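Haloacid delahogenase-like family hydrolase (Xanthomonas campestris pv. campestris, PDB 2PKE) probably acts as a magnesium-dependent phosphatase of the haloacid dehalogenase superfamily. Local coordinates at residues Gln14-Asp19 with Ala126-Val131; Asp29-Ala34 with Arg104-His109; Gly116-Val121 with Leu150-Pro155; Ile133-Leu138 with Ser161-Gln166; Arg226-Pro231 with Arg241-Gln246. One frame throughout, in Å; residues are numbered along the deposited sequence. Where two conformers were deposited one is given.

Contact 1. Residues Gln14-Asp19 with Ala126-Val131. With MG (magnesium ion), chain C.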
# COMPACT_ATOMS: atom_id res chain seq x y z
N GLN A 14 13.20 -13.60 -19.38
CA GLN A 14 14.04 -13.55 -18.18
C GLN A 14 13.26 -13.44 -16.88
O GLN A 14 13.81 -13.73 -15.82
CB GLN A 14 15.01 -12.36 -18.27
CG GLN A 14 15.94 -12.35 -19.48
CD GLN A 14 16.98 -13.40 -19.43
OE1 GLN A 14 17.30 -13.91 -18.35
NE2 GLN A 14 17.56 -13.73 -20.60
N LEU A 15 12.00 -13.02 -16.95
CA LEU A 15 11.24 -12.70 -15.76
C LEU A 15 9.80 -13.16 -15.92
O LEU A 15 9.21 -12.94 -16.94
CB LEU A 15 11.28 -11.21 -15.47
CG LEU A 15 10.54 -10.70 -14.24
CD1 LEU A 15 11.11 -11.21 -12.89
CD2 LEU A 15 10.50 -9.16 -14.22
N VAL A 16 9.28 -13.84 -14.92
CA VAL A 16 7.91 -14.27 -14.96
C VAL A 16 7.19 -13.62 -13.78
O VAL A 16 7.60 -13.77 -12.63
CB VAL A 16 7.78 -15.78 -14.91
CG1 VAL A 16 6.30 -16.18 -14.98
CG2 VAL A 16 8.59 -16.43 -16.03
N GLY A 17 6.13 -12.89 -14.09
CA GLY A 17 5.36 -12.22 -13.09
C GLY A 17 4.14 -13.04 -12.81
O GLY A 17 3.63 -13.70 -13.71
N PHE A 18 3.66 -13.02 -11.56
CA PHE A 18 2.48 -13.73 -11.16
C PHE A 18 1.53 -12.76 -10.50
O PHE A 18 1.94 -12.01 -9.60
CB PHE A 18 2.82 -14.82 -10.14
CG PHE A 18 3.67 -15.93 -10.69
CD1 PHE A 18 5.03 -15.79 -10.77
CD2 PHE A 18 3.09 -17.09 -11.16
CE1 PHE A 18 5.81 -16.83 -11.30
CE2 PHE A 18 3.86 -18.10 -11.66
CZ PHE A 18 5.23 -17.96 -11.73
N ASP A 19 0.27 -12.82 -10.86
CA ASP A 19 -0.80 -12.24 -10.02
C ASP A 19 -0.97 -13.06 -8.73
O ASP A 19 -0.50 -14.20 -8.61
CB ASP A 19 -2.11 -12.22 -10.82
CG ASP A 19 -3.29 -11.65 -10.06
OD1 ASP A 19 -3.14 -10.62 -9.36
OD2 ASP A 19 -4.40 -12.25 -10.16
N ALA A 126 13.21 -22.08 -11.27
CA ALA A 126 14.48 -22.76 -11.56
C ALA A 126 15.19 -22.16 -12.77
O ALA A 126 16.41 -22.17 -12.83
CB ALA A 126 14.22 -24.28 -11.79
N ASP A 127 14.42 -21.62 -13.73
CA ASP A 127 14.97 -21.10 -15.01
C ASP A 127 14.81 -19.60 -15.27
O ASP A 127 15.42 -19.07 -16.19
CB ASP A 127 14.30 -21.83 -16.19
CG ASP A 127 14.53 -23.31 -16.16
OD1 ASP A 127 15.68 -23.69 -16.00
OD2 ASP A 127 13.56 -24.09 -16.28
N TYR A 128 13.93 -18.97 -14.49
CA TYR A 128 13.51 -17.59 -14.69
C TYR A 128 13.47 -16.88 -13.34
O TYR A 128 13.18 -17.54 -12.33
CB TYR A 128 12.11 -17.57 -15.26
CG TYR A 128 12.02 -18.31 -16.56
CD1 TYR A 128 12.41 -17.70 -17.74
CD2 TYR A 128 11.61 -19.63 -16.60
CE1 TYR A 128 12.36 -18.40 -18.96
CE2 TYR A 128 11.54 -20.33 -17.83
CZ TYR A 128 11.94 -19.72 -19.00
OH TYR A 128 11.92 -20.41 -20.24
N ALA A 129 13.74 -15.57 -13.31
CA ALA A 129 13.38 -14.70 -12.19
C ALA A 129 11.89 -14.73 -12.07
O ALA A 129 11.19 -14.83 -13.10
CB ALA A 129 13.82 -13.27 -12.43
N VAL A 130 11.39 -14.61 -10.84
CA VAL A 130 9.92 -14.55 -10.61
C VAL A 130 9.56 -13.33 -9.77
O VAL A 130 10.34 -12.90 -8.93
CB VAL A 130 9.36 -15.83 -9.97
CG1 VAL A 130 9.52 -17.05 -10.91
CG2 VAL A 130 9.97 -16.08 -8.56
N VAL A 131 8.40 -12.72 -10.00
CA VAL A 131 7.95 -11.59 -9.22
C VAL A 131 6.43 -11.73 -9.01
O VAL A 131 5.71 -12.16 -9.88
CB VAL A 131 8.32 -10.19 -9.89
CG1 VAL A 131 7.89 -10.13 -11.40
CG2 VAL A 131 7.75 -9.00 -9.05
MG MG C . -6.33 -12.02 -9.72
O HOH W 1 -5.59 -10.37 -8.57
O HOH W 2 -6.43 -10.71 -11.45
O HOH W 3 -8.36 -11.89 -9.35
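Strand 15-18 and strand 129-131 run parallel, Leu15 beside Ala129, Val16 beside Val130 and Gly17 beside Val131, with their short axes 4.6 Å and their directions 22° apart. Val16 binds Val130's two neighbours: its N donates to Ala129 O at 2.8 Å and its O accepts from Val131 N, while Phe18 N reaches Val131 O in a bond nearly along the C=O axis. On the face of Leu15, its CD1 presses on Ala129 CB at 3.4 Å, tighter than ordinary van der Waals contact, and also meets Val131 CG1. That methyl sits between the backbone N and carbonyl carbon of its own residue (chi1 50°), which lays it 3.7 Å from Gly17 CA. The other face carries Val16 CG2 against Tyr128 CB and Phe18 CE1 against Val130 CG1, 3.7 Å apart, the methyl lying near the plane of the ring. Ile124 of helix 117-125 packs over this face. Strand 15-18 hands the chain on to Asp19, whose OD2 binds magnesium at 2.0 Å, with Asn187 OD1 and Asp21 O also on the metal. A buried, backbone-bonded pair of central strands thus carries Asp19 to the magnesium site, consistent with the DxDx(T/V) signature of the haloacid dehalogenase superfamily.

Contact 2. Residues Asp29-Ala34 with Arg104-His109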
# COMPACT_ATOMS: atom_id res chain seq x y z
N ASP A 29 -13.68 -16.22 -3.75
CA ASP A 29 -14.62 -16.99 -2.93
C ASP A 29 -15.02 -16.19 -1.71
O ASP A 29 -16.17 -16.18 -1.31
CB ASP A 29 -14.00 -18.29 -2.40
CG ASP A 29 -13.54 -19.25 -3.48
OD1 ASP A 29 -12.80 -18.83 -4.38
OD2 ASP A 29 -13.89 -20.44 -3.39
N TYR A 30 -14.02 -15.56 -1.08
CA TYR A 30 -14.24 -14.80 0.14
C TYR A 30 -14.96 -13.48 -0.08
O TYR A 30 -15.72 -13.04 0.77
CB TYR A 30 -12.92 -14.61 0.90
CG TYR A 30 -12.35 -15.96 1.32
CD1 TYR A 30 -12.82 -16.60 2.44
CD2 TYR A 30 -11.40 -16.61 0.55
CE1 TYR A 30 -12.36 -17.84 2.81
CE2 TYR A 30 -10.93 -17.86 0.90
CZ TYR A 30 -11.42 -18.46 2.04
OH TYR A 30 -10.96 -19.71 2.43
N TYR A 31 -14.70 -12.85 -1.21
CA TYR A 31 -15.42 -11.68 -1.58
C TYR A 31 -16.89 -12.04 -1.91
O TYR A 31 -17.81 -11.28 -1.61
CB TYR A 31 -14.73 -10.99 -2.75
CG TYR A 31 -13.53 -10.21 -2.33
CD1 TYR A 31 -13.67 -9.00 -1.70
CD2 TYR A 31 -12.25 -10.66 -2.58
CE1 TYR A 31 -12.55 -8.23 -1.30
CE2 TYR A 31 -11.15 -9.93 -2.20
CZ TYR A 31 -11.31 -8.71 -1.56
OH TYR A 31 -10.23 -7.99 -1.20
N ARG A 32 -17.12 -13.18 -2.53
CA ARG A 32 -18.50 -13.59 -2.80
C ARG A 32 -19.26 -13.88 -1.50
O ARG A 32 -20.48 -13.64 -1.39
CB ARG A 32 -18.52 -14.80 -3.72
CG ARG A 32 -18.31 -14.44 -5.17
CD ARG A 32 -18.11 -15.69 -6.00
NE ARG A 32 -18.87 -15.65 -7.25
CZ ARG A 32 -18.60 -14.86 -8.28
NH1 ARG A 32 -17.57 -14.00 -8.24
NH2 ARG A 32 -19.37 -14.91 -9.37
N THR A 33 -18.55 -14.43 -0.52
CA THR A 33 -19.13 -14.67 0.81
C THR A 33 -19.50 -13.36 1.49
O THR A 33 -20.57 -13.24 2.10
CB THR A 33 -18.15 -15.42 1.71
OG1 THR A 33 -17.92 -16.71 1.14
CG2 THR A 33 -18.72 -15.57 3.11
N ALA A 34 -18.60 -12.39 1.36
CA ALA A 34 -18.81 -11.03 1.84
C ALA A 34 -20.10 -10.42 1.28
O ALA A 34 -20.87 -9.80 2.00
CB ALA A 34 -17.61 -10.16 1.48
N ARG A 104 -13.95 -6.94 8.32
CA ARG A 104 -12.92 -7.49 9.18
C ARG A 104 -12.59 -8.92 8.81
O ARG A 104 -11.40 -9.31 8.80
CB ARG A 104 -13.28 -7.40 10.65
CG ARG A 104 -12.07 -7.60 11.58
CD ARG A 104 -12.44 -7.97 12.98
NE ARG A 104 -13.61 -7.22 13.43
CZ ARG A 104 -13.60 -5.92 13.78
NH1 ARG A 104 -12.48 -5.21 13.78
NH2 ARG A 104 -14.74 -5.35 14.16
N ALA A 105 -13.62 -9.71 8.53
CA ALA A 105 -13.43 -11.11 8.21
C ALA A 105 -12.68 -11.25 6.90
O ALA A 105 -11.86 -12.16 6.75
CB ALA A 105 -14.76 -11.87 8.15
N THR A 106 -12.98 -10.37 5.94
CA THR A 106 -12.40 -10.45 4.57
C THR A 106 -10.94 -10.03 4.63
O THR A 106 -10.05 -10.63 3.98
CB THR A 106 -13.19 -9.61 3.57
OG1 THR A 106 -14.57 -10.01 3.58
CG2 THR A 106 -12.62 -9.79 2.18
N LEU A 107 -10.67 -9.06 5.48
CA LEU A 107 -9.30 -8.60 5.69
C LEU A 107 -8.38 -9.62 6.33
O LEU A 107 -7.18 -9.45 6.29
CB LEU A 107 -9.29 -7.31 6.50
CG LEU A 107 -9.63 -6.04 5.71
CD1 LEU A 107 -9.91 -4.89 6.69
CD2 LEU A 107 -8.52 -5.63 4.72
N GLN A 108 -8.92 -10.65 6.96
CA GLN A 108 -8.14 -11.75 7.50
C GLN A 108 -8.61 -13.05 6.88
O GLN A 108 -8.61 -14.07 7.54
CB GLN A 108 -8.31 -11.88 8.99
CG GLN A 108 -8.46 -10.63 9.76
CD GLN A 108 -9.00 -10.93 11.14
OE1 GLN A 108 -10.02 -10.40 11.58
NE2 GLN A 108 -8.33 -11.86 11.82
N HIS A 109 -9.03 -13.02 5.62
CA HIS A 109 -9.61 -14.24 5.06
C HIS A 109 -8.52 -15.28 4.96
O HIS A 109 -7.35 -14.94 4.74
CB HIS A 109 -10.40 -14.04 3.73
CG HIS A 109 -9.58 -13.79 2.50
ND1 HIS A 109 -8.69 -14.71 1.97
CD2 HIS A 109 -9.59 -12.73 1.64
CE1 HIS A 109 -8.16 -14.21 0.86
NE2 HIS A 109 -8.69 -13.02 0.64
O HOH W 4 -15.32 -12.93 3.27
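Tyr30 and His109 lie with their ring planes within 1° of parallel yet displaced along those planes, centroids 4.6 Å from each other, leaving little ring-on-ring overlap. Followed outward, Tyr30 begins with CB over the face of the His109 imidazole, 4.1 Å from its centroid. CG comes next, meeting His109 CB at 3.6 Å and also His109 CG. The ring then divides: CD1 turns to His109 CB, whereas CD2 stands over the imidazole rim, 3.6 Å from His109 ND1, and CE2 is the last ring atom near ND1, at 4.0 Å. In return His109 CB makes a CH-pi contact, each CB lying over a face of the other's ring. The imidazole is fixed beyond the pair through NE2, hydrogen-bonded to Lys144 NZ. Beside this pair, Thr106 CG2 sits over a face of Tyr31, 4.2 Å from the ring centroid, and a water donates to Tyr30 O and Thr106 OG1, bridging the helices; OG1 also bonds to Ile102 O, one turn back. These contacts join helix 28-42 to the end of helix 93-107 in the helical cap inserted after the first strand of the core; Ala72 and Met75 of helix 72-86 close round Tyr31, and Pro110 touches Tyr30.

Contact 3. Residues Gly116-Val121 with Leu150-Pro155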
# COMPACT_ATOMS: atom_id res chain seq x y z
N GLY A 116 -1.51 -27.13 -7.16
CA GLY A 116 -0.45 -27.17 -8.16
C GLY A 116 0.40 -25.93 -8.30
O GLY A 116 1.41 -25.94 -9.01
N VAL A 117 0.01 -24.87 -7.60
CA VAL A 117 0.67 -23.58 -7.75
C VAL A 117 2.11 -23.62 -7.27
O VAL A 117 3.01 -23.24 -7.99
CB VAL A 117 -0.13 -22.46 -7.09
CG1 VAL A 117 0.70 -21.21 -6.85
CG2 VAL A 117 -1.37 -22.16 -7.95
N ARG A 118 2.35 -24.14 -6.07
CA ARG A 118 3.69 -24.12 -5.52
C ARG A 118 4.65 -24.86 -6.41
O ARG A 118 5.81 -24.41 -6.61
CB ARG A 118 3.71 -24.70 -4.09
CG ARG A 118 5.05 -24.62 -3.41
CD ARG A 118 5.06 -24.99 -1.93
NE ARG A 118 6.46 -24.82 -1.68
CZ ARG A 118 7.03 -23.76 -1.16
NH1 ARG A 118 6.35 -22.81 -0.53
NH2 ARG A 118 8.33 -23.73 -1.16
N GLU A 119 4.23 -26.00 -6.95
CA GLU A 119 5.13 -26.79 -7.82
C GLU A 119 5.42 -26.04 -9.12
O GLU A 119 6.51 -26.06 -9.57
CB GLU A 119 4.56 -28.18 -8.20
CG GLU A 119 4.62 -29.18 -7.05
CD GLU A 119 3.44 -29.10 -6.07
OE1 GLU A 119 2.55 -28.20 -6.20
OE2 GLU A 119 3.41 -29.98 -5.17
N ALA A 120 4.38 -25.46 -9.72
CA ALA A 120 4.49 -24.62 -10.96
C ALA A 120 5.51 -23.48 -10.75
O ALA A 120 6.46 -23.32 -11.51
CB ALA A 120 3.12 -24.07 -11.31
N VAL A 121 5.33 -22.71 -9.67
CA VAL A 121 6.21 -21.57 -9.37
C VAL A 121 7.66 -21.99 -9.15
O VAL A 121 8.57 -21.34 -9.66
CB VAL A 121 5.77 -20.78 -8.10
CG1 VAL A 121 6.74 -19.63 -7.81
CG2 VAL A 121 4.30 -20.28 -8.18
N LEU A 150 3.96 -19.27 0.34
CA LEU A 150 4.78 -19.06 -0.85
C LEU A 150 5.85 -17.95 -0.75
O LEU A 150 6.49 -17.66 -1.72
CB LEU A 150 3.87 -18.72 -2.06
CG LEU A 150 2.77 -19.72 -2.46
CD1 LEU A 150 1.87 -19.07 -3.46
CD2 LEU A 150 3.35 -21.00 -3.05
N SER A 151 6.02 -17.32 0.42
CA SER A 151 7.05 -16.26 0.64
C SER A 151 8.45 -16.62 0.26
O SER A 151 9.20 -15.79 -0.19
CB SER A 151 7.11 -15.84 2.12
OG SER A 151 6.03 -15.01 2.39
N ASP A 152 8.84 -17.85 0.50
CA ASP A 152 10.18 -18.27 0.13
C ASP A 152 10.42 -18.19 -1.36
O ASP A 152 11.57 -18.05 -1.76
CB ASP A 152 10.51 -19.68 0.67
CG ASP A 152 9.62 -20.75 0.07
OD1 ASP A 152 8.41 -20.53 -0.06
OD2 ASP A 152 10.14 -21.83 -0.23
N LEU A 153 9.38 -18.32 -2.19
CA LEU A 153 9.50 -18.22 -3.62
C LEU A 153 9.34 -16.81 -4.17
O LEU A 153 9.76 -16.54 -5.28
CB LEU A 153 8.46 -19.10 -4.34
CG LEU A 153 8.50 -20.60 -4.10
CD1 LEU A 153 7.26 -21.29 -4.64
CD2 LEU A 153 9.77 -21.16 -4.75
N PHE A 154 8.74 -15.91 -3.40
CA PHE A 154 8.48 -14.57 -3.86
C PHE A 154 9.14 -13.60 -2.91
O PHE A 154 8.47 -12.98 -2.09
CB PHE A 154 7.00 -14.32 -3.98
CG PHE A 154 6.37 -15.04 -5.12
CD1 PHE A 154 6.67 -14.65 -6.43
CD2 PHE A 154 5.49 -16.12 -4.91
CE1 PHE A 154 6.09 -15.31 -7.53
CE2 PHE A 154 4.91 -16.80 -6.01
CZ PHE A 154 5.20 -16.37 -7.32
N PRO A 155 10.47 -13.49 -3.01
CA PRO A 155 11.19 -12.40 -2.36
C PRO A 155 10.83 -11.04 -3.06
O PRO A 155 10.44 -10.05 -2.39
CB PRO A 155 12.67 -12.81 -2.52
CG PRO A 155 12.72 -13.68 -3.77
CD PRO A 155 11.35 -14.35 -3.83
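With CG anti to the backbone N (chi1 -176°) and the chain extended as far as NE, Arg118 stretches across to Asp152, whose own chi1 of 63° swings its carboxylate to meet it. This joins the start of helix 117-125 to the loop between helix 138-148 and strand 157-160, on one flank of the Rossmann-like core of the haloacid dehalogenase fold. The salt bridge is bidentate and end-on: NH2 donates to Asp152 OD2 at 2.8 Å and NH1 to OD1 at 3.1 Å, each oxygen using its syn lone pair, with guanidinium and carboxylate planes only 15° apart. Leu153 CD1 lies above the centre of one guanidinium face, while Leu150 CD2 slides along the arginine's CB and CG. Deeper in, Leu150 CD1 reaches Val117 CG1, and the ring of Phe154 also meets Phe18 of the central sheet, its plane steeply turned. One methyl, Val121 CG1, serves both apolar partners of its residue, lying 3.6 Å from Leu153 CD1 and 3.6 Å from Phe154 CZ.

Contact 4. Residues Ile133-Leu138 with Ser161-Gln166; sequences ITKGDL and SEKDPQ
The magnesium site of this haloacid dehalogenase fold is flanked by Lys163, consistent with the conserved lysine of motif III in this superfamily. Its chain, extended beyond CG, runs to the C-terminal end of strand 129-135, where NZ donates to Ile133 O at 3.1 Å, the donor tilted 32° from the carbonyl plane. The same NZ gives a hydrogen bond to a water that also accepts from Lys135 N, and it forms salt bridges with Asp19 and Asp192. A second lysine lies alongside Glu162, pointing the same way. Lys135 starts from chi1 74° and then extends, setting its CD 3.4 Å from Glu162 OE1 and its NZ in a salt bridge with that oxygen. Tyr70 binds Glu162 OE2 and offers its ring to Lys135 in a cation-pi contact. Two donors converge on Glu162 OE1, Lys135 NZ from the syn side at 2.8 Å and Lys163 N from the anti side at 2.8 Å.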
# COMPACT_ATOMS: atom_id res chain seq x y z
N ILE A 133 3.16 -9.58 -8.79
CA ILE A 133 2.68 -8.24 -9.06
C ILE A 133 1.20 -8.23 -8.83
O ILE A 133 0.42 -8.95 -9.48
CB ILE A 133 3.01 -7.76 -10.48
CG1 ILE A 133 4.52 -7.87 -10.69
CG2 ILE A 133 2.48 -6.31 -10.74
CD1 ILE A 133 5.04 -7.56 -12.13
N THR A 134 0.80 -7.40 -7.90
CA THR A 134 -0.62 -7.27 -7.59
C THR A 134 -1.07 -5.82 -7.33
O THR A 134 -0.27 -5.01 -6.99
CB THR A 134 -0.98 -8.09 -6.35
OG1 THR A 134 -2.41 -8.14 -6.29
CG2 THR A 134 -0.43 -7.45 -5.09
N LYS A 135 -2.34 -5.52 -7.58
CA LYS A 135 -2.89 -4.23 -7.22
C LYS A 135 -3.66 -4.35 -5.91
O LYS A 135 -3.97 -5.46 -5.45
CB LYS A 135 -3.74 -3.61 -8.35
CG LYS A 135 -5.08 -4.20 -8.59
CD LYS A 135 -5.59 -3.78 -9.98
CE LYS A 135 -6.95 -4.28 -10.25
NZ LYS A 135 -7.34 -3.74 -11.59
N GLY A 136 -3.90 -3.20 -5.28
CA GLY A 136 -4.71 -3.17 -4.10
C GLY A 136 -3.96 -2.72 -2.86
O GLY A 136 -3.13 -1.81 -2.92
N ASP A 137 -4.33 -3.34 -1.74
CA ASP A 137 -3.90 -2.95 -0.40
C ASP A 137 -2.56 -3.60 -0.11
O ASP A 137 -2.42 -4.83 -0.05
CB ASP A 137 -5.02 -3.36 0.59
CG ASP A 137 -4.73 -2.97 2.05
OD1 ASP A 137 -3.59 -3.16 2.53
OD2 ASP A 137 -5.68 -2.50 2.73
N LEU A 138 -1.55 -2.76 0.05
CA LEU A 138 -0.21 -3.23 0.30
C LEU A 138 -0.10 -4.12 1.52
O LEU A 138 0.54 -5.15 1.48
CB LEU A 138 0.72 -2.05 0.55
CG LEU A 138 2.19 -2.33 0.86
CD1 LEU A 138 2.93 -2.88 -0.36
CD2 LEU A 138 2.79 -1.06 1.31
N SER A 161 -1.09 0.49 -7.47
CA SER A 161 -2.45 1.05 -7.35
C SER A 161 -3.37 0.64 -8.51
O SER A 161 -4.60 0.43 -8.33
CB SER A 161 -2.35 2.57 -7.22
OG SER A 161 -2.00 2.85 -5.86
N GLU A 162 -2.77 0.50 -9.70
CA GLU A 162 -3.54 0.05 -10.85
C GLU A 162 -2.62 -0.73 -11.75
O GLU A 162 -1.43 -0.41 -11.85
CB GLU A 162 -4.19 1.19 -11.64
CG GLU A 162 -5.06 0.72 -12.83
CD GLU A 162 -6.19 -0.15 -12.39
OE1 GLU A 162 -6.00 -1.37 -12.29
OE2 GLU A 162 -7.26 0.39 -12.05
N LYS A 163 -3.19 -1.73 -12.38
CA LYS A 163 -2.49 -2.57 -13.36
C LYS A 163 -2.81 -2.03 -14.77
O LYS A 163 -3.83 -2.30 -15.33
CB LYS A 163 -2.92 -4.01 -13.24
CG LYS A 163 -2.05 -4.82 -12.25
CD LYS A 163 -2.54 -6.26 -12.15
CE LYS A 163 -1.63 -7.11 -11.31
NZ LYS A 163 -2.30 -8.41 -10.96
N ASP A 164 -1.93 -1.20 -15.27
CA ASP A 164 -2.11 -0.57 -16.56
C ASP A 164 -0.77 -0.54 -17.25
O ASP A 164 0.24 -0.79 -16.59
CB ASP A 164 -2.78 0.81 -16.40
CG ASP A 164 -2.02 1.77 -15.47
OD1 ASP A 164 -0.80 1.70 -15.31
OD2 ASP A 164 -2.71 2.66 -14.91
N PRO A 165 -0.75 -0.27 -18.57
CA PRO A 165 0.53 -0.36 -19.29
C PRO A 165 1.64 0.47 -18.69
O PRO A 165 2.79 0.02 -18.60
CB PRO A 165 0.16 0.06 -20.75
CG PRO A 165 -1.31 -0.18 -20.84
CD PRO A 165 -1.86 0.10 -19.47
N GLN A 166 1.31 1.66 -18.20
CA GLN A 166 2.31 2.57 -17.66
C GLN A 166 2.94 1.95 -16.42
O GLN A 166 4.16 2.03 -16.20
CB GLN A 166 1.69 3.92 -17.28
CG GLN A 166 0.79 4.54 -18.32
CD GLN A 166 -0.70 4.15 -18.20
OE1 GLN A 166 -1.10 3.06 -18.62
NE2 GLN A 166 -1.53 5.07 -17.70
O HOH W 5 -4.02 -7.57 -8.92
O HOH W 6 -3.60 0.70 -3.94

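Contact 5. Residues Arg226-Pro231 with Arg241-Gln246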
# COMPACT_ATOMS: atom_id res chain seq x y z
N ARG A 226 0.89 -13.71 -28.61
CA ARG A 226 1.75 -13.50 -27.44
C ARG A 226 1.10 -13.93 -26.11
O ARG A 226 1.62 -13.63 -25.05
CB ARG A 226 2.14 -12.04 -27.33
CG ARG A 226 2.78 -11.47 -28.59
CD ARG A 226 3.09 -9.97 -28.38
NE ARG A 226 4.35 -9.77 -27.65
CZ ARG A 226 5.56 -10.01 -28.16
NH1 ARG A 226 5.71 -10.49 -29.40
NH2 ARG A 226 6.64 -9.78 -27.44
N LEU A 227 -0.03 -14.62 -26.19
CA LEU A 227 -0.75 -15.10 -25.04
C LEU A 227 -0.95 -16.62 -25.18
O LEU A 227 -1.13 -17.12 -26.29
CB LEU A 227 -2.11 -14.42 -25.10
CG LEU A 227 -3.25 -14.82 -24.22
CD1 LEU A 227 -2.81 -14.51 -22.83
CD2 LEU A 227 -4.44 -13.97 -24.59
N ARG A 228 -0.90 -17.33 -24.06
CA ARG A 228 -1.38 -18.73 -23.95
C ARG A 228 -2.49 -18.75 -22.93
O ARG A 228 -2.41 -18.07 -21.89
CB ARG A 228 -0.28 -19.66 -23.46
CG ARG A 228 0.94 -19.72 -24.35
CD ARG A 228 0.66 -20.52 -25.61
NE ARG A 228 1.88 -20.64 -26.41
CZ ARG A 228 2.27 -19.76 -27.33
NH1 ARG A 228 1.56 -18.65 -27.60
NH2 ARG A 228 3.42 -19.98 -27.97
N GLU A 229 -3.55 -19.51 -23.20
CA GLU A 229 -4.55 -19.75 -22.19
C GLU A 229 -4.22 -21.11 -21.63
O GLU A 229 -4.14 -22.09 -22.35
CB GLU A 229 -5.97 -19.69 -22.73
CG GLU A 229 -6.99 -19.61 -21.59
CD GLU A 229 -8.41 -19.54 -22.10
OE1 GLU A 229 -8.60 -19.19 -23.28
OE2 GLU A 229 -9.34 -19.86 -21.33
N VAL A 230 -4.00 -21.13 -20.33
CA VAL A 230 -3.59 -22.34 -19.61
C VAL A 230 -4.60 -22.61 -18.49
O VAL A 230 -4.71 -21.81 -17.58
CB VAL A 230 -2.20 -22.14 -19.02
CG1 VAL A 230 -1.80 -23.39 -18.24
CG2 VAL A 230 -1.17 -21.77 -20.14
N PRO A 231 -5.37 -23.72 -18.58
CA PRO A 231 -6.48 -23.96 -17.64
C PRO A 231 -6.11 -24.13 -16.15
O PRO A 231 -6.88 -23.72 -15.31
CB PRO A 231 -7.14 -25.24 -18.17
CG PRO A 231 -6.64 -25.41 -19.53
CD PRO A 231 -5.30 -24.77 -19.60
N ARG A 241 7.96 -21.89 -21.16
CA ARG A 241 8.97 -22.40 -22.04
C ARG A 241 8.59 -22.19 -23.50
O ARG A 241 9.47 -21.92 -24.31
CB ARG A 241 9.15 -23.89 -21.83
CG ARG A 241 9.91 -24.23 -20.64
CD ARG A 241 9.97 -25.74 -20.42
NE ARG A 241 10.13 -25.90 -19.01
CZ ARG A 241 9.29 -26.55 -18.20
NH1 ARG A 241 8.25 -27.24 -18.68
NH2 ARG A 241 9.56 -26.53 -16.90
N ALA A 242 7.30 -22.35 -23.83
CA ALA A 242 6.83 -22.23 -25.18
C ALA A 242 6.92 -20.77 -25.61
O ALA A 242 7.33 -20.48 -26.74
CB ALA A 242 5.34 -22.76 -25.32
N LEU A 243 6.54 -19.86 -24.71
CA LEU A 243 6.63 -18.43 -24.96
C LEU A 243 8.08 -18.01 -25.13
O LEU A 243 8.39 -17.21 -26.02
CB LEU A 243 5.92 -17.63 -23.87
CG LEU A 243 4.36 -17.73 -23.98
CD1 LEU A 243 3.73 -17.17 -22.66
CD2 LEU A 243 3.84 -17.05 -25.22
N ASP A 244 8.95 -18.55 -24.30
CA ASP A 244 10.35 -18.30 -24.41
C ASP A 244 10.91 -18.75 -25.74
O ASP A 244 11.73 -18.06 -26.30
CB ASP A 244 11.08 -18.98 -23.27
CG ASP A 244 12.56 -18.61 -23.18
OD1 ASP A 244 13.07 -17.81 -23.97
OD2 ASP A 244 13.20 -19.16 -22.29
N ALA A 245 10.47 -19.90 -26.23
CA ALA A 245 10.95 -20.40 -27.52
C ALA A 245 10.57 -19.43 -28.65
O ALA A 245 11.40 -19.08 -29.46
CB ALA A 245 10.42 -21.78 -27.79
N GLN A 246 9.31 -19.00 -28.65
CA GLN A 246 8.76 -18.05 -29.62
C GLN A 246 9.52 -16.73 -29.58
O GLN A 246 9.91 -16.17 -30.61
CB GLN A 246 7.28 -17.85 -29.27
CG GLN A 246 6.46 -16.97 -30.23
CD GLN A 246 4.93 -16.94 -29.92
OE1 GLN A 246 4.41 -17.76 -29.17
NE2 GLN A 246 4.24 -15.95 -30.50
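Leu243 supplies the close-packed half of this contact, its CD2 lying over one face of the Arg228 guanidinium, 3.7 Å from NH1, in the conformer described, one of two deposited. The bend at chi2 (-75°) folds the guanidinium back over Leu243 CD2, while Arg228 CG rests 4.0 Å from Leu243 CG. Buried Leu243 also meets Trp202 of strand 202-205. Strand 227-229 forms the outermost strand of the parallel sheet at this end, and helix 236-250 packs over it nearly antiparallel, its short axis 9.7 Å away, in the α/β layering of the Rossmann-like core. On the outer side of this surface contact the packing gives way to polar bonds. Gln246, extended beyond CG, brings OE1 to Arg228 NH2 at 2.7 Å, the donor nearly in line with the amide carbonyl and the two flat groups 20° from coplanar; NH1 adds a weak bond to the same oxygen. Pro225 O accepts from both Arg228 NH1 and Gln246 NE2. Farther out, Ala242 CB approaches Arg228 NE no nearer than 4.2 Å.

In the fold
Burial and chemistry change together across these five contacts. Contact 1 is a buried strand pair at the heart of the sheet, and contact 4 continues from it along strand 129-135, exchanging hydrocarbon for charge where Asp19 meets Lys163 near the magnesium. Contact 3 backs onto contact 1 through Phe18 and Phe154, but its outer edge is an exposed salt bridge. Contact 5 lies on the surface at the far strand of the same sheet, tied to contact 1 by Tyr128 and Asp244. Contact 2, also buried, stands apart in the helical cap, its centre about 29 Å from that of contact 1, and relies on ring and methyl packing with one bridging water.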